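PDB 3IBT: 1H-3-hydroxy-4-oxoquinoline 2,4-dioxygenase from Pseudomonas putida, which catalyses the cofactor-independent ring cleavage of 3-hydroxy-1H-quinolin-4-one by dioxygen, releasing N-formylanthranilate and carbon monoxide. Local coordinates for residues 30-35 with 243-248; 122-127 with 221-226; 133-138 with 146-151. All blocks are in the same frame, centred on the assembly; numbering follows the deposited sequence.

Contact 1 of 3, residues 30-35 with 243-248; sequences WCQDHR and THFPSL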
loop_
_atom_site.group_PDB
_atom_site.type_symbol
_atom_site.label_atom_id
_atom_site.label_comp_id
_atom_site.label_asym_id
_atom_site.label_seq_id
_atom_site.Cartn_x
_atom_site.Cartn_y
_atom_site.Cartn_z
ATOM N N TRP A 30 -3.166 2.007 5.254
ATOM C CA TRP A 30 -3.526 2.714 6.497
ATOM C C TRP A 30 -3.662 1.689 7.589
ATOM O O TRP A 30 -4.074 0.555 7.311
ATOM C CB TRP A 30 -4.875 3.425 6.348
ATOM C CG TRP A 30 -4.825 4.604 5.442
ATOM C CD1 TRP A 30 -4.968 4.602 4.076
ATOM C CD2 TRP A 30 -4.610 5.974 5.825
ATOM N NE1 TRP A 30 -4.851 5.889 3.588
ATOM C CE2 TRP A 30 -4.636 6.749 4.638
ATOM C CE3 TRP A 30 -4.409 6.625 7.064
ATOM C CZ2 TRP A 30 -4.470 8.148 4.648
ATOM C CZ3 TRP A 30 -4.229 8.010 7.071
ATOM C CH2 TRP A 30 -4.258 8.756 5.873
ATOM N N CYS A 31 -3.310 2.061 8.811
ATOM C CA CYS A 31 -3.466 1.144 9.921
ATOM C C CYS A 31 -2.665 -0.137 9.763
ATOM O O CYS A 31 -3.093 -1.214 10.236
ATOM C CB CYS A 31 -4.927 0.789 10.074
ATOM S SG CYS A 31 -5.822 2.171 10.724
ATOM N N GLN A 32 -1.526 -0.016 9.073
ATOM C CA GLN A 32 -0.559 -1.102 8.921
ATOM C C GLN A 32 0.868 -0.652 9.219
ATOM O O GLN A 32 1.187 0.556 9.363
ATOM C CB GLN A 32 -0.568 -1.692 7.526
ATOM C CG GLN A 32 -1.481 -2.818 7.347
ATOM C CD GLN A 32 -1.902 -2.906 5.890
ATOM O OE1 GLN A 32 -1.793 -1.917 5.161
ATOM N NE2 GLN A 32 -2.356 -4.094 5.442
ATOM N N ASP A 33 1.732 -1.661 9.246
ATOM C CA ASP A 33 3.072 -1.429 9.622
ATOM C C ASP A 33 4.147 -1.934 8.669
ATOM O O ASP A 33 3.830 -2.557 7.660
ATOM C CB ASP A 33 3.298 -2.013 10.978
ATOM C CG ASP A 33 4.280 -1.232 11.682
ATOM O OD1 ASP A 33 4.537 -0.146 11.103
ATOM O OD2 ASP A 33 4.801 -1.644 12.751
ATOM N N HIS A 34 5.412 -1.661 8.997
ATOM C CA HIS A 34 6.519 -2.289 8.308
ATOM C C HIS A 34 6.451 -3.815 8.548
ATOM O O HIS A 34 6.971 -4.616 7.750
ATOM C CB HIS A 34 7.845 -1.690 8.785
ATOM C CG HIS A 34 8.227 -2.090 10.176
ATOM N ND1 HIS A 34 7.380 -1.951 11.253
ATOM C CD2 HIS A 34 9.367 -2.627 10.670
ATOM C CE1 HIS A 34 7.975 -2.381 12.351
ATOM N NE2 HIS A 34 9.183 -2.800 12.023
ATOM N N ARG A 35 5.776 -4.218 9.625
ATOM C CA ARG A 35 5.539 -5.642 9.901
ATOM C C ARG A 35 4.644 -6.309 8.820
ATOM O O ARG A 35 4.548 -7.520 8.704
ATOM C CB ARG A 35 4.974 -5.814 11.323
ATOM C CG ARG A 35 5.898 -5.255 12.401
ATOM C CD ARG A 35 5.254 -5.147 13.810
ATOM N NE ARG A 35 4.138 -4.188 13.861
ATOM C CZ ARG A 35 3.182 -4.150 14.798
ATOM N NH1 ARG A 35 3.176 -5.040 15.778
ATOM N NH2 ARG A 35 2.212 -3.234 14.745
ATOM N N THR A 243 -6.453 -14.332 0.391
ATOM C CA THR A 243 -6.264 -13.223 1.316
ATOM C C THR A 243 -6.024 -11.885 0.625
ATOM O O THR A 243 -5.645 -11.835 -0.554
ATOM C CB THR A 243 -5.052 -13.600 2.216
ATOM O OG1 THR A 243 -5.547 -14.254 3.370
ATOM C CG2 THR A 243 -4.067 -12.431 2.563
ATOM N N HIS A 244 -6.206 -10.814 1.389
ATOM C CA HIS A 244 -5.930 -9.438 0.950
ATOM C C HIS A 244 -4.428 -9.012 1.031
ATOM O O HIS A 244 -4.073 -7.978 0.463
ATOM C CB HIS A 244 -6.881 -8.486 1.730
ATOM C CG HIS A 244 -6.714 -7.011 1.456
ATOM N ND1 HIS A 244 -6.862 -6.451 0.202
ATOM C CD2 HIS A 244 -6.490 -5.972 2.302
ATOM C CE1 HIS A 244 -6.710 -5.136 0.286
ATOM N NE2 HIS A 244 -6.483 -4.820 1.548
ATOM N N PHE A 245 -3.550 -9.794 1.683
ATOM C CA PHE A 245 -2.131 -9.393 1.905
ATOM C C PHE A 245 -1.207 -10.424 1.310
ATOM O O PHE A 245 -0.650 -11.289 2.006
ATOM C CB PHE A 245 -1.852 -9.256 3.361
ATOM C CG PHE A 245 -3.031 -8.812 4.122
ATOM C CD1 PHE A 245 -3.923 -9.746 4.636
ATOM C CD2 PHE A 245 -3.280 -7.448 4.312
ATOM C CE1 PHE A 245 -5.061 -9.342 5.365
ATOM C CE2 PHE A 245 -4.394 -7.018 5.039
ATOM C CZ PHE A 245 -5.303 -7.975 5.570
ATOM N N PRO A 246 -1.060 -10.371 -0.018
ATOM C CA PRO A 246 -0.165 -11.334 -0.641
ATOM C C PRO A 246 1.289 -11.269 -0.100
ATOM O O PRO A 246 2.048 -12.235 -0.193
ATOM C CB PRO A 246 -0.233 -10.963 -2.130
ATOM C CG PRO A 246 -0.893 -9.641 -2.218
ATOM C CD PRO A 246 -1.711 -9.464 -0.993
ATOM N N SER A 247 1.681 -10.147 0.469
ATOM C CA SER A 247 3.022 -10.038 1.018
ATOM C C SER A 247 3.178 -10.892 2.272
ATOM O O SER A 247 4.281 -11.223 2.641
ATOM C CB SER A 247 3.299 -8.598 1.352
ATOM O OG SER A 247 2.232 -8.124 2.180
ATOM N N LEU A 248 2.062 -11.239 2.913
ATOM C CA LEU A 248 2.092 -12.052 4.110
ATOM C C LEU A 248 1.774 -13.461 3.739
ATOM O O LEU A 248 2.500 -14.364 4.104
ATOM C CB LEU A 248 1.042 -11.574 5.102
ATOM C CG LEU A 248 1.336 -10.335 5.932
ATOM C CD1 LEU A 248 0.102 -10.013 6.788
ATOM C CD2 LEU A 248 2.566 -10.546 6.799
#
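Q32 and F245 face each other across a wide backbone gap, CA of Q32 to CA of F245 being 11.0 Å; the loop 30-35 and the loop-to-helix turn 243-248 come closer at R35 and L248, whose CA atoms are 9.3 Å apart. F245 is the N-cap residue of helix 246-249, and its O takes the bond from L248 N (2.9 Å). Side chains bridge the wider gap. The chain of Q32 runs extended beyond CG and brings NE2 to 3.6 Å from F245 CE2, at the edge of the ring and near its plane, with amide and ring planes 73° apart. CB of H244 lies over the centre of one face of the F245 ring, and H165 of helix 160-169 meets the ring edge-to-face.

In this alpha/beta-hydrolase fold the loop after strand 23-27 holds W30, C31 and Q32, which probably bind substrate, as in related enzymes, while the loop after strand 234-238 carries H244, the probable proton donor/acceptor. ND1 of H244 makes a weak hydrogen bond to D120 OD2, and its ring stacks on W153. The contact therefore joins two loops of the probable substrate pocket.

At the other end, CD2 of L248 lies 4.1 Å from the backbone O of R35. CB of R35 points away from 243-248, and its NE bonds to D33 OD2 (2.9 Å) on the anti lone pair of the carboxylate, the oxygen tilted 28° from the guanidinium plane. NH1 of R35 forms a second salt bridge, to E169 OE2.

Contact 2 of 3, residues 122-127 with 221-226; sequences LLQPHP and RQLQLE. Unlike the reference sequence in segment 221-226: E226 (reference Asp).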
loop_
_atom_site.group_PDB
_atom_site.type_symbol
_atom_site.label_atom_id
_atom_site.label_comp_id
_atom_site.label_asym_id
_atom_site.label_seq_id
_atom_site.Cartn_x
_atom_site.Cartn_y
_atom_site.Cartn_z
ATOM N N LEU A 122 -7.925 -2.117 -4.706
ATOM C CA LEU A 122 -9.219 -2.393 -5.311
ATOM C C LEU A 122 -9.494 -1.421 -6.453
ATOM O O LEU A 122 -9.811 -0.241 -6.246
ATOM C CB LEU A 122 -10.312 -2.352 -4.239
ATOM C CG LEU A 122 -11.774 -2.564 -4.627
ATOM C CD1 LEU A 122 -12.093 -4.005 -5.033
ATOM C CD2 LEU A 122 -12.639 -2.112 -3.470
ATOM N N LEU A 123 -9.354 -1.934 -7.669
ATOM C CA LEU A 123 -9.311 -1.064 -8.823
ATOM C C LEU A 123 -10.651 -0.403 -9.120
ATOM O O LEU A 123 -10.707 0.626 -9.828
ATOM C CB LEU A 123 -8.809 -1.814 -10.035
ATOM C CG LEU A 123 -7.393 -2.300 -9.851
ATOM C CD1 LEU A 123 -7.043 -3.172 -11.029
ATOM C CD2 LEU A 123 -6.372 -1.191 -9.700
ATOM N N GLN A 124 -11.726 -0.928 -8.535
ATOM C CA GLN A 124 -13.017 -0.401 -8.833
ATOM C C GLN A 124 -13.916 -0.545 -7.601
ATOM O O GLN A 124 -14.065 -1.653 -7.080
ATOM C CB GLN A 124 -13.516 -1.224 -9.985
ATOM C CG GLN A 124 -14.553 -0.545 -10.776
ATOM C CD GLN A 124 -14.304 -0.728 -12.258
ATOM O OE1 GLN A 124 -13.394 -0.075 -12.818
ATOM N NE2 GLN A 124 -15.111 -1.601 -12.915
ATOM N N PRO A 125 -14.541 0.558 -7.126
ATOM C CA PRO A 125 -15.312 0.435 -5.883
ATOM C C PRO A 125 -16.593 -0.304 -6.167
ATOM O O PRO A 125 -16.941 -0.434 -7.333
ATOM C CB PRO A 125 -15.630 1.899 -5.504
ATOM C CG PRO A 125 -15.587 2.655 -6.772
ATOM C CD PRO A 125 -14.631 1.922 -7.694
ATOM N N HIS A 126 -17.304 -0.769 -5.142
ATOM C CA HIS A 126 -18.622 -1.424 -5.354
ATOM C C HIS A 126 -19.506 -1.191 -4.121
ATOM O O HIS A 126 -18.987 -0.772 -3.091
ATOM C CB HIS A 126 -18.392 -2.907 -5.596
ATOM C CG HIS A 126 -17.560 -3.543 -4.541
ATOM N ND1 HIS A 126 -18.010 -3.715 -3.249
ATOM C CD2 HIS A 126 -16.295 -4.018 -4.568
ATOM C CE1 HIS A 126 -17.061 -4.288 -2.527
ATOM N NE2 HIS A 126 -16.008 -4.482 -3.304
ATOM N N PRO A 127 -20.833 -1.451 -4.205
ATOM C CA PRO A 127 -21.732 -1.068 -3.101
ATOM C C PRO A 127 -21.277 -1.535 -1.742
ATOM O O PRO A 127 -21.243 -0.740 -0.803
ATOM C CB PRO A 127 -23.073 -1.708 -3.501
ATOM C CG PRO A 127 -23.052 -1.590 -4.991
ATOM C CD PRO A 127 -21.619 -2.064 -5.296
ATOM N N ARG A 221 -10.761 -10.383 -12.118
ATOM C CA ARG A 221 -9.545 -10.866 -12.725
ATOM C C ARG A 221 -9.617 -10.582 -14.224
ATOM O O ARG A 221 -8.653 -10.136 -14.808
ATOM C CB ARG A 221 -9.372 -12.356 -12.442
ATOM C CG ARG A 221 -9.286 -12.703 -10.949
ATOM C CD ARG A 221 -9.211 -14.206 -10.759
ATOM N NE ARG A 221 -9.347 -14.579 -9.362
ATOM C CZ ARG A 221 -10.461 -15.091 -8.835
ATOM N NH1 ARG A 221 -11.528 -15.293 -9.610
ATOM N NH2 ARG A 221 -10.528 -15.413 -7.537
ATOM N N GLN A 222 -10.784 -10.805 -14.830
ATOM C CA GLN A 222 -10.997 -10.549 -16.241
ATOM C C GLN A 222 -10.927 -9.048 -16.591
ATOM O O GLN A 222 -10.415 -8.652 -17.652
ATOM C CB GLN A 222 -12.357 -11.097 -16.613
ATOM C CG GLN A 222 -12.598 -11.254 -18.070
ATOM C CD GLN A 222 -11.455 -11.907 -18.790
ATOM O OE1 GLN A 222 -10.892 -11.314 -19.693
ATOM N NE2 GLN A 222 -11.114 -13.141 -18.419
ATOM N N LEU A 223 -11.463 -8.214 -15.718
ATOM C CA LEU A 223 -11.391 -6.775 -15.912
ATOM C C LEU A 223 -9.939 -6.310 -16.074
ATOM O O LEU A 223 -9.680 -5.361 -16.799
ATOM C CB LEU A 223 -12.008 -6.045 -14.716
ATOM C CG LEU A 223 -11.895 -4.519 -14.738
ATOM C CD1 LEU A 223 -13.134 -3.920 -15.400
ATOM C CD2 LEU A 223 -11.594 -3.847 -13.350
ATOM N N GLN A 224 -8.987 -6.955 -15.409
ATOM C CA GLN A 224 -7.641 -6.407 -15.489
ATOM C C GLN A 224 -6.992 -6.905 -16.752
ATOM O O GLN A 224 -6.325 -6.143 -17.469
ATOM C CB GLN A 224 -6.785 -6.686 -14.253
ATOM C CG GLN A 224 -7.277 -5.936 -13.013
ATOM C CD GLN A 224 -6.407 -6.227 -11.778
ATOM O OE1 GLN A 224 -6.759 -7.051 -10.941
ATOM N NE2 GLN A 224 -5.246 -5.564 -11.686
ATOM N N LEU A 225 -7.197 -8.177 -17.031
ATOM C CA LEU A 225 -6.658 -8.763 -18.247
ATOM C C LEU A 225 -7.046 -7.909 -19.409
ATOM O O LEU A 225 -6.235 -7.660 -20.310
ATOM C CB LEU A 225 -7.168 -10.167 -18.415
ATOM C CG LEU A 225 -6.145 -11.241 -18.032
ATOM C CD1 LEU A 225 -5.129 -10.816 -16.908
ATOM C CD2 LEU A 225 -6.933 -12.470 -17.630
ATOM N N GLU A 226 -8.262 -7.375 -19.306
ATOM C CA GLU A 226 -8.835 -6.510 -20.336
ATOM C C GLU A 226 -8.340 -5.080 -20.331
ATOM O O GLU A 226 -8.057 -4.540 -21.386
ATOM C CB GLU A 226 -10.359 -6.558 -20.314
ATOM C CG GLU A 226 -10.930 -7.830 -20.945
ATOM C CD GLU A 226 -12.412 -7.891 -20.703
ATOM O OE1 GLU A 226 -12.859 -7.166 -19.782
ATOM O OE2 GLU A 226 -13.151 -8.618 -21.436
#
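Q224 NE2 is hydrogen-bonded to ND1 of H210 on strand 207-212, and the same amide end receives the tip of L123 from the loop 122-127. CD1 of L123 packs against the CG-CD-NE2 end of Q224, modelled so near to it that the exact spacing is doubtful. The two side chains cross at about a right angle. Q224 reaches this position with CG beside the backbone N (chi1 -68°) and CD carried straight on, although its CB does not itself point at the loop. L123 is fixed from its backbone too, its N being bonded to the hydroxyl of Y220; P195, L196 and M199 of helix 195-200 also pack on its side chain. Nearer the surface, NE2 of Q124 lies 3.9 Å from CD1 of L223, an amide resting against the branch of a leucine. The contact joins the loop after strand 115-119, which leads into the cap helices, to helix 218-230 of the alpha/beta-hydrolase core. With an alanine in place of Q224, H210 ND1 would probably lose its amide partner and the L123 methyl the surface it rests on. Across the segments the contact is thus apolar against amide: the NE2 of this buried glutamine is satisfied by H210 ND1, which probably lets the amide lie against a leucine.

Contact 3 of 3, residues 133-138 with 146-151; sequences LAEGQH and RQSFFD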
loop_
_atom_site.group_PDB
_atom_site.type_symbol
_atom_site.label_atom_id
_atom_site.label_comp_id
_atom_site.label_asym_id
_atom_site.label_seq_id
_atom_site.Cartn_x
_atom_site.Cartn_y
_atom_site.Cartn_z
ATOM N N LEU A 133 -16.816 1.627 4.214
ATOM C CA LEU A 133 -16.181 2.899 4.445
ATOM C C LEU A 133 -17.044 3.787 5.350
ATOM O O LEU A 133 -16.528 4.594 6.157
ATOM C CB LEU A 133 -15.847 3.576 3.134
ATOM C CG LEU A 133 -14.780 2.817 2.357
ATOM C CD1 LEU A 133 -14.584 3.529 1.059
ATOM C CD2 LEU A 133 -13.452 2.700 3.108
ATOM N N ALA A 134 -18.359 3.630 5.264
ATOM C CA ALA A 134 -19.234 4.382 6.162
ATOM C C ALA A 134 -19.262 3.727 7.544
ATOM O O ALA A 134 -19.020 4.397 8.538
ATOM C CB ALA A 134 -20.616 4.511 5.578
ATOM N N GLU A 135 -19.533 2.422 7.617
ATOM C CA GLU A 135 -19.482 1.707 8.902
ATOM C C GLU A 135 -18.217 2.130 9.624
ATOM O O GLU A 135 -18.259 2.601 10.759
ATOM C CB GLU A 135 -19.478 0.196 8.682
ATOM C CG GLU A 135 -20.851 -0.448 8.763
ATOM C CD GLU A 135 -21.064 -1.535 7.693
ATOM O OE1 GLU A 135 -20.087 -2.235 7.317
ATOM O OE2 GLU A 135 -22.215 -1.685 7.210
ATOM N N GLY A 136 -17.106 1.998 8.910
ATOM C CA GLY A 136 -15.821 2.468 9.354
ATOM C C GLY A 136 -15.683 3.787 10.106
ATOM O O GLY A 136 -14.795 3.895 10.950
ATOM N N GLN A 137 -16.514 4.798 9.829
ATOM C CA GLN A 137 -16.260 6.127 10.413
ATOM C C GLN A 137 -17.160 6.451 11.595
ATOM O O GLN A 137 -17.069 7.538 12.187
ATOM C CB GLN A 137 -16.374 7.242 9.380
ATOM C CG GLN A 137 -15.381 7.151 8.246
ATOM C CD GLN A 137 -15.662 8.164 7.141
ATOM O OE1 GLN A 137 -15.752 9.360 7.414
ATOM N NE2 GLN A 137 -15.825 7.686 5.895
ATOM N N HIS A 138 -18.015 5.487 11.926
ATOM C CA HIS A 138 -19.000 5.593 12.993
ATOM C C HIS A 138 -18.355 5.716 14.367
ATOM O O HIS A 138 -17.825 4.728 14.874
ATOM C CB HIS A 138 -19.845 4.335 12.951
ATOM C CG HIS A 138 -21.058 4.401 13.807
ATOM N ND1 HIS A 138 -21.003 4.324 15.181
ATOM C CD2 HIS A 138 -22.366 4.517 13.487
ATOM C CE1 HIS A 138 -22.226 4.397 15.672
ATOM N NE2 HIS A 138 -23.073 4.515 14.666
ATOM N N ARG A 146 -14.531 -1.816 11.097
ATOM C CA ARG A 146 -13.224 -2.449 11.029
ATOM C C ARG A 146 -13.407 -3.946 10.822
ATOM O O ARG A 146 -12.789 -4.513 9.945
ATOM C CB ARG A 146 -12.400 -2.209 12.304
ATOM C CG ARG A 146 -11.736 -3.504 12.834
ATOM C CD ARG A 146 -11.217 -3.369 14.226
ATOM N NE ARG A 146 -10.260 -2.269 14.263
ATOM C CZ ARG A 146 -9.889 -1.634 15.373
ATOM N NH1 ARG A 146 -10.369 -1.997 16.572
ATOM N NH2 ARG A 146 -9.020 -0.638 15.280
ATOM N N GLN A 147 -14.261 -4.575 11.634
ATOM C CA GLN A 147 -14.343 -6.025 11.673
ATOM C C GLN A 147 -14.879 -6.528 10.358
ATOM O O GLN A 147 -14.480 -7.580 9.891
ATOM C CB GLN A 147 -15.247 -6.495 12.803
ATOM C CG GLN A 147 -15.136 -7.971 13.075
ATOM C CD GLN A 147 -13.787 -8.313 13.607
ATOM O OE1 GLN A 147 -13.392 -7.812 14.647
ATOM N NE2 GLN A 147 -13.054 -9.161 12.894
ATOM N N SER A 148 -15.771 -5.754 9.759
ATOM C CA SER A 148 -16.378 -6.132 8.508
ATOM C C SER A 148 -15.346 -6.479 7.422
ATOM O O SER A 148 -15.413 -7.557 6.827
ATOM C CB SER A 148 -17.258 -5.020 8.016
ATOM O OG SER A 148 -17.622 -5.341 6.686
ATOM N N PHE A 149 -14.416 -5.549 7.183
ATOM C CA PHE A 149 -13.242 -5.754 6.343
ATOM C C PHE A 149 -12.456 -7.018 6.720
ATOM O O PHE A 149 -12.174 -7.859 5.851
ATOM C CB PHE A 149 -12.299 -4.539 6.402
ATOM C CG PHE A 149 -12.692 -3.406 5.480
ATOM C CD1 PHE A 149 -13.121 -2.184 6.003
ATOM C CD2 PHE A 149 -12.642 -3.566 4.097
ATOM C CE1 PHE A 149 -13.496 -1.148 5.171
ATOM C CE2 PHE A 149 -13.025 -2.526 3.244
ATOM C CZ PHE A 149 -13.438 -1.325 3.771
ATOM N N PHE A 150 -12.099 -7.153 7.999
ATOM C CA PHE A 150 -11.321 -8.311 8.439
ATOM C C PHE A 150 -11.933 -9.613 7.972
ATOM O O PHE A 150 -11.252 -10.421 7.359
ATOM C CB PHE A 150 -11.211 -8.371 9.948
ATOM C CG PHE A 150 -10.342 -7.293 10.565
ATOM C CD1 PHE A 150 -9.576 -6.430 9.786
ATOM C CD2 PHE A 150 -10.263 -7.172 11.954
ATOM C CE1 PHE A 150 -8.763 -5.447 10.394
ATOM C CE2 PHE A 150 -9.456 -6.210 12.552
ATOM C CZ PHE A 150 -8.707 -5.349 11.768
ATOM N N ASP A 151 -13.218 -9.814 8.263
ATOM C CA ASP A 151 -13.901 -11.053 7.907
ATOM C C ASP A 151 -13.684 -11.303 6.415
ATOM O O ASP A 151 -13.430 -12.439 5.976
ATOM C CB ASP A 151 -15.400 -10.965 8.229
ATOM C CG ASP A 151 -15.701 -11.010 9.749
ATOM O OD1 ASP A 151 -15.643 -12.111 10.347
ATOM O OD2 ASP A 151 -16.032 -9.953 10.352
HETATM O O HOH W 1 -20.782 -4.315 6.150
#
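L133 on helix 127-135 reaches F149 on helix 142-154 with a side chain that starts out in the wrong direction, its CB pointing away from the partner helix. CG then stands anti to the carbonyl carbon (chi1 -66°) and turns the chain back. At the branch, CD1 runs straight on and leaves CD2 on the flank, where it arrives 4.1 Å from CZ of F149; CD1 stays farther off. The methyl comes at the edge of the ring, near its plane, and the two side chains cross obliquely.

Helices 127-135 and 142-154 follow one another, joined by a short loop, in the cap region that comes after strand 115-119 of the alpha/beta-hydrolase fold. The F149 ring also meets that of W153, which probably binds substrate, as in related enzymes, with the planes at about 30°, and it touches F129 and W178. The contact between the two helices therefore lies behind a probable wall of the pocket.

Towards the surface the contact turns polar. OE1 of E135 lies 4.0 Å from OG of S148, and a water lies between them, modelled at a doubtfully short 2.5 Å from E135 OE1 and only weakly bonded to S148 OG (3.4 Å). S148 OG has its stronger partner in NE2 of Q132.

E135 to H138 form a type I turn, with H138 N bonded to E135 O (3.1 Å). The Q137 side chain folds back to L133 O, in the helix before the turn: its NE2 donates to L133 O (3.2 Å) from above the carbonyl plane, 48° out of it, and also bonds to E186 OE1 on helix 175-192.

Overall arrangement
Contact 1 is the buried one, about 8 Å from the centre of the chain, whereas contacts 2 and 3, with centres about 17 and 18 Å out, are partly buried. Contact 1 joins two loops of the core fold; contact 2 ties the way into the cap to a core helix; contact 3 stays within the cap. Segment 122-127 leads into helix 127-135, whose far end takes part in contact 3. Amide against hydrocarbon recurs in contacts 1 and 2, but contact 3 pairs an apolar inner side with a polar outer side where a water lies between E135 and S148. None of the three touches another, the nearest atoms being about 6 or 7 Å apart.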